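Local coordinates for protein fructose 1-phosphate kinase (PDB 2JG5) that probably catalyses the ATP-dependent phosphorylation of fructose 1-phosphate to fructose 1,6-bisphosphate, as a member of the pfkB family of carbohydrate kinases, at residues Y3-N8 with A145-I150. Numbering follows the deposited sequence.
Sequences YTVTFN and AQIAQI
F7 and I147 meet from opposite directions, the isoleucine reaching the phenyl ring with a single methyl group. CD1 of I147 lies 3.6 Å from CZ of F7 and 3.7 Å from CE2 of F7, at the rim of the ring and in its plane, so the aromatic faces are not used by this contact. The same methyl looks across at V5, whose CG1 stands 4.5 Å from CD1 of I147, a looser approach than that to the ring. In both long side chains the arm that leads to the contact leaves CB beside the backbone N: CG of F7 (chi1 -58°) and CG1 of I147 (chi1 -78°) lie opposite their own carbonyl carbons. From there chi2 of 153° carries CD1 of I147 out in an extended arm towards the ring edge. The contact is wholly apolar and small, burying 89 Å² in all, and the backbones stay well apart, with CA of V5 and CA of I147 9.8 Å from each other.

V131 on the neighbouring strand 128-132 touches V5, F7 and I147 alike and so links the three in one buried cluster, while P136 also packs on F7. Strand 2-6 is held in place by backbone hydrogen bonds of Y3 and V5 to strand 128-132 and of T4 to strand 54-56. Its alternate residues serve the other side: OG1 of T4 bonds to OG of S43 on helix 38-48. Strand 2-6 thus lies inside the parallel sheet with a helix packed against each face, 143-154 on the V5 side and 38-48 on the T4 side, the three-layered alpha/beta/alpha core of the ribokinase-like fold to which the pfkB kinases belong.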
loop_
_atom_site.group_PDB
_atom_site.type_symbol
_atom_site.label_atom_id
_atom_site.label_comp_id
_atom_site.label_asym_id
_atom_site.label_seq_id
_atom_site.Cartn_x
_atom_site.Cartn_y
_atom_site.Cartn_z
ATOM N N TYR A 3 -13.394 -18.310 -17.018
ATOM C CA TYR A 3 -13.438 -17.533 -15.782
ATOM C C TYR A 3 -12.387 -17.997 -14.796
ATOM O O TYR A 3 -12.274 -19.188 -14.516
ATOM C CB TYR A 3 -14.807 -17.646 -15.121
ATOM C CG TYR A 3 -15.929 -17.131 -15.979
ATOM C CD1 TYR A 3 -16.735 -18.010 -16.709
ATOM C CD2 TYR A 3 -16.193 -15.759 -16.067
ATOM C CE1 TYR A 3 -17.758 -17.540 -17.498
ATOM C CE2 TYR A 3 -17.215 -15.283 -16.849
ATOM C CZ TYR A 3 -17.992 -16.177 -17.558
ATOM O OH TYR A 3 -19.006 -15.704 -18.345
ATOM N N THR A 4 -11.612 -17.047 -14.278
ATOM C CA THR A 4 -10.708 -17.330 -13.169
ATOM C C THR A 4 -11.341 -16.790 -11.882
ATOM O O THR A 4 -12.006 -15.754 -11.897
ATOM C CB THR A 4 -9.306 -16.730 -13.409
ATOM O OG1 THR A 4 -9.389 -15.301 -13.471
ATOM C CG2 THR A 4 -8.740 -17.256 -14.717
ATOM N N VAL A 5 -11.198 -17.522 -10.785
ATOM C CA VAL A 5 -11.736 -17.065 -9.504
ATOM C C VAL A 5 -10.555 -16.900 -8.533
ATOM O O VAL A 5 -9.782 -17.828 -8.335
ATOM C CB VAL A 5 -12.807 -18.034 -8.953
ATOM C CG1 VAL A 5 -13.441 -17.494 -7.667
ATOM C CG2 VAL A 5 -13.904 -18.312 -10.010
ATOM N N THR A 6 -10.402 -15.691 -7.993
ATOM C CA THR A 6 -9.416 -15.373 -6.972
ATOM C C THR A 6 -10.199 -14.785 -5.785
ATOM O O THR A 6 -10.727 -13.684 -5.859
ATOM C CB THR A 6 -8.330 -14.354 -7.488
ATOM O OG1 THR A 6 -7.687 -14.858 -8.672
ATOM C CG2 THR A 6 -7.274 -14.097 -6.455
ATOM N N PHE A 7 -10.290 -15.551 -4.702
ATOM C CA PHE A 7 -10.975 -15.123 -3.484
ATOM C C PHE A 7 -10.303 -13.959 -2.760
ATOM O O PHE A 7 -10.983 -13.106 -2.194
ATOM C CB PHE A 7 -11.064 -16.284 -2.502
ATOM C CG PHE A 7 -11.771 -17.477 -3.028
ATOM C CD1 PHE A 7 -11.211 -18.740 -2.883
ATOM C CD2 PHE A 7 -13.005 -17.355 -3.655
ATOM C CE1 PHE A 7 -11.869 -19.862 -3.355
ATOM C CE2 PHE A 7 -13.669 -18.462 -4.124
ATOM C CZ PHE A 7 -13.100 -19.724 -3.979
ATOM N N ASN A 8 -8.971 -13.945 -2.768
ATOM C CA ASN A 8 -8.204 -12.982 -2.012
ATOM C C ASN A 8 -7.092 -12.337 -2.875
ATOM O O ASN A 8 -5.907 -12.436 -2.554
ATOM C CB ASN A 8 -7.621 -13.675 -0.759
ATOM C CG ASN A 8 -7.018 -12.700 0.236
ATOM O OD1 ASN A 8 -7.227 -11.493 0.143
ATOM N ND2 ASN A 8 -6.258 -13.222 1.193
ATOM N N ALA A 145 -16.077 -26.404 -2.955
ATOM C CA ALA A 145 -17.156 -27.347 -3.186
ATOM C C ALA A 145 -18.452 -26.655 -3.587
ATOM O O ALA A 145 -19.214 -27.189 -4.385
ATOM C CB ALA A 145 -17.389 -28.196 -1.933
ATOM N N GLN A 146 -18.704 -25.492 -3.002
ATOM C CA GLN A 146 -19.912 -24.712 -3.277
ATOM C C GLN A 146 -19.906 -24.187 -4.713
ATOM O O GLN A 146 -20.952 -24.077 -5.355
ATOM C CB GLN A 146 -20.056 -23.555 -2.283
ATOM C CG GLN A 146 -20.283 -23.977 -0.816
ATOM C CD GLN A 146 -20.891 -22.851 0.029
ATOM O OE1 GLN A 146 -21.505 -21.924 -0.507
ATOM N NE2 GLN A 146 -20.717 -22.927 1.345
ATOM N N ILE A 147 -18.713 -23.883 -5.215
ATOM C CA ILE A 147 -18.543 -23.513 -6.608
ATOM C C ILE A 147 -18.676 -24.784 -7.462
ATOM O O ILE A 147 -19.502 -24.838 -8.387
ATOM C CB ILE A 147 -17.198 -22.753 -6.821
ATOM C CG1 ILE A 147 -17.344 -21.301 -6.348
ATOM C CG2 ILE A 147 -16.742 -22.809 -8.285
ATOM C CD1 ILE A 147 -16.040 -20.651 -5.893
ATOM N N ALA A 148 -17.910 -25.818 -7.104
ATOM C CA ALA A 148 -17.857 -27.066 -7.878
ATOM C C ALA A 148 -19.235 -27.671 -8.125
ATOM O O ALA A 148 -19.508 -28.255 -9.180
ATOM C CB ALA A 148 -16.961 -28.068 -7.186
ATOM N N GLN A 149 -20.106 -27.501 -7.144
ATOM C CA GLN A 149 -21.445 -28.047 -7.183
ATOM C C GLN A 149 -22.372 -27.354 -8.178
ATOM O O GLN A 149 -23.296 -27.974 -8.718
ATOM C CB GLN A 149 -22.026 -27.924 -5.802
ATOM C CG GLN A 149 -23.149 -28.827 -5.552
ATOM C CD GLN A 149 -23.723 -28.547 -4.223
ATOM O OE1 GLN A 149 -23.668 -27.401 -3.751
ATOM N NE2 GLN A 149 -24.280 -29.581 -3.582
ATOM N N ILE A 150 -22.141 -26.063 -8.374
ATOM C CA ILE A 150 -22.878 -25.265 -9.337
ATOM C C ILE A 150 -22.452 -25.605 -10.771
ATOM O O ILE A 150 -23.298 -25.732 -11.666
ATOM C CB ILE A 150 -22.691 -23.751 -9.073
ATOM C CG1 ILE A 150 -23.352 -23.353 -7.743
ATOM C CG2 ILE A 150 -23.266 -22.927 -10.229
ATOM C CD1 ILE A 150 -23.068 -21.915 -7.315
#